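Long-range contact in protein virC2 (Agrobacterium tumefaciens, PDB 2RH3), which enhances T-DNA transfer and virulence and probably binds DNA through its C-terminal ribbon-helix-helix domain, the part described here: residues Val3-Arg8 against His102-Ala107. Numbering follows the deposited sequence.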
loop_
_atom_site.group_PDB
_atom_site.type_symbol
_atom_site.label_atom_id
_atom_site.label_comp_id
_atom_site.label_asym_id
_atom_site.label_seq_id
_atom_site.Cartn_x
_atom_site.Cartn_y
_atom_site.Cartn_z
ATOM N N VAL A 3 -4.181 6.161 -11.472
ATOM C CA VAL A 3 -4.071 4.743 -11.156
ATOM C C VAL A 3 -5.049 4.409 -10.035
ATOM O O VAL A 3 -5.084 5.084 -9.000
ATOM C CB VAL A 3 -2.615 4.361 -10.761
ATOM C CG1 VAL A 3 -2.517 2.904 -10.305
ATOM C CG2 VAL A 3 -1.672 4.613 -11.929
ATOM N N PHE A 4 -5.854 3.378 -10.259
ATOM C CA PHE A 4 -6.793 2.915 -9.257
ATOM C C PHE A 4 -6.117 1.869 -8.378
ATOM O O PHE A 4 -5.382 1.007 -8.876
ATOM C CB PHE A 4 -8.094 2.428 -9.904
ATOM C CG PHE A 4 -8.862 3.532 -10.592
ATOM C CD1 PHE A 4 -9.794 4.295 -9.890
ATOM C CD2 PHE A 4 -8.623 3.833 -11.934
ATOM C CE1 PHE A 4 -10.490 5.336 -10.519
ATOM C CE2 PHE A 4 -9.313 4.867 -12.572
ATOM C CZ PHE A 4 -10.248 5.620 -11.864
ATOM N N LEU A 5 -6.340 1.997 -7.071
ATOM C CA LEU A 5 -5.597 1.277 -6.040
ATOM C C LEU A 5 -6.542 0.635 -5.031
ATOM O O LEU A 5 -7.658 1.101 -4.830
ATOM C CB LEU A 5 -4.697 2.265 -5.290
ATOM C CG LEU A 5 -3.785 3.139 -6.152
ATOM C CD1 LEU A 5 -3.579 4.496 -5.492
ATOM C CD2 LEU A 5 -2.456 2.438 -6.412
ATOM N N SER A 6 -6.081 -0.427 -4.383
ATOM C CA SER A 6 -6.872 -1.099 -3.362
ATOM C C SER A 6 -5.961 -1.801 -2.377
ATOM O O SER A 6 -4.877 -2.254 -2.737
ATOM C CB SER A 6 -7.862 -2.092 -3.983
ATOM O OG SER A 6 -7.192 -3.115 -4.691
ATOM N N ALA A 7 -6.395 -1.865 -1.121
ATOM C CA ALA A 7 -5.615 -2.529 -0.083
ATOM C C ALA A 7 -6.496 -2.955 1.074
ATOM O O ALA A 7 -7.570 -2.398 1.280
ATOM C CB ALA A 7 -4.513 -1.611 0.423
ATOM N N ARG A 8 -6.025 -3.945 1.824
ATOM C CA ARG A 8 -6.721 -4.410 3.028
ATOM C C ARG A 8 -6.050 -3.839 4.271
ATOM O O ARG A 8 -4.837 -3.752 4.334
ATOM C CB ARG A 8 -6.635 -5.928 3.131
ATOM C CG ARG A 8 -7.414 -6.702 2.100
ATOM C CD ARG A 8 -7.321 -8.179 2.419
ATOM N NE ARG A 8 -8.159 -8.976 1.527
ATOM C CZ ARG A 8 -9.449 -9.224 1.730
ATOM N NH1 ARG A 8 -10.075 -8.737 2.795
ATOM N NH2 ARG A 8 -10.116 -9.959 0.855
ATOM N N HIS A 102 -3.827 -3.146 -6.815
ATOM C CA HIS A 102 -3.761 -3.842 -5.537
ATOM C C HIS A 102 -2.312 -4.123 -5.160
ATOM O O HIS A 102 -1.917 -3.891 -4.017
ATOM C CB HIS A 102 -4.556 -5.141 -5.576
ATOM C CG HIS A 102 -4.522 -5.905 -4.287
ATOM N ND1 HIS A 102 -5.188 -5.491 -3.154
ATOM C CD2 HIS A 102 -3.916 -7.073 -3.961
ATOM C CE1 HIS A 102 -4.982 -6.360 -2.181
ATOM N NE2 HIS A 102 -4.206 -7.325 -2.641
ATOM N N LYS A 103 -1.519 -4.594 -6.130
ATOM C CA LYS A 103 -0.101 -4.896 -5.903
ATOM C C LYS A 103 0.670 -3.645 -5.516
ATOM O O LYS A 103 1.488 -3.668 -4.582
ATOM C CB LYS A 103 0.530 -5.534 -7.156
ATOM C CG LYS A 103 0.078 -6.959 -7.373
ATOM C CD LYS A 103 0.902 -7.622 -8.477
ATOM C CE LYS A 103 0.288 -8.936 -8.925
ATOM N NZ LYS A 103 0.260 -9.963 -7.842
ATOM N N LEU A 104 0.392 -2.555 -6.231
ATOM C CA LEU A 104 1.089 -1.288 -6.012
ATOM C C LEU A 104 0.760 -0.721 -4.630
ATOM O O LEU A 104 1.674 -0.392 -3.862
ATOM C CB LEU A 104 0.737 -0.276 -7.110
ATOM C CG LEU A 104 1.436 1.094 -7.027
ATOM C CD1 LEU A 104 2.953 0.940 -7.028
ATOM C CD2 LEU A 104 0.991 2.032 -8.129
ATOM N N ALA A 105 -0.527 -0.634 -4.306
ATOM C CA ALA A 105 -0.935 -0.109 -2.985
ATOM C C ALA A 105 -0.405 -0.970 -1.853
ATOM O O ALA A 105 0.108 -0.454 -0.850
ATOM C CB ALA A 105 -2.446 0.012 -2.895
ATOM N N THR A 106 -0.512 -2.287 -2.017
ATOM C CA THR A 106 -0.081 -3.217 -0.988
ATOM C C THR A 106 1.427 -3.101 -0.717
ATOM O O THR A 106 1.850 -3.086 0.441
ATOM C CB THR A 106 -0.530 -4.662 -1.314
ATOM O OG1 THR A 106 -1.968 -4.704 -1.322
ATOM C CG2 THR A 106 0.008 -5.645 -0.281
ATOM N N ALA A 107 2.224 -2.991 -1.779
ATOM C CA ALA A 107 3.667 -2.794 -1.640
ATOM C C ALA A 107 4.004 -1.468 -0.959
ATOM O O ALA A 107 4.886 -1.419 -0.114
ATOM C CB ALA A 107 4.361 -2.869 -3.009
HETATM O O HOH W 1 -3.538 -5.141 0.824
#
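Strand 3-7 and helix 102-107 cross at -59° with their axes 6.1 Å apart at the closest, and Ser6 and His102 have the nearest CA atoms, at 4.7 Å. The carbonyl of Ser6 is directed at the helix and meets three groups there: His102 ND1 gives Ser6 O a weak, bent hydrogen bond (3.3 Å, 127° at the hydrogen), the CA-H of His102 approaches it almost straight, and Ala105 CB lies 3.3 Å from Ser6 O. Ser6 OG, placed between its own backbone N and carbonyl carbon (chi1 62°), lies against His102 CB and shares a second weak bond with ND1, in which either atom may donate. The imidazole is in turn overlain on one face, towards its rim, by Thr106 OG1. That hydroxyl donates to His102 O (2.8 Å), the carbonyl that also accepts Thr106 N from the opposite face of its plane, and receives a hydrogen bond from a water that accepts from Arg8 N, bridging helix and strand end. The remaining contact is apolar. Ala105 CB faces the strand, 4.0 Å from Leu5 CB and 4.2 Å from Ala7 CB, while Leu104 CD2 meets Leu5 CD2 at 3.9 Å and, more loosely, Val3 CG1. Helix 27-47 adds Leu39 against Leu5 and Phe42 against Leu104, and Ile82 of helix 79-89 touches both Val3 and Leu104. Helix 97-118 thus packs against strand 2-7 of the antiparallel ribbon formed with strand 71-76, the strand-on-helix packing of the ribbon-helix-helix fold, a probable DNA-binding module.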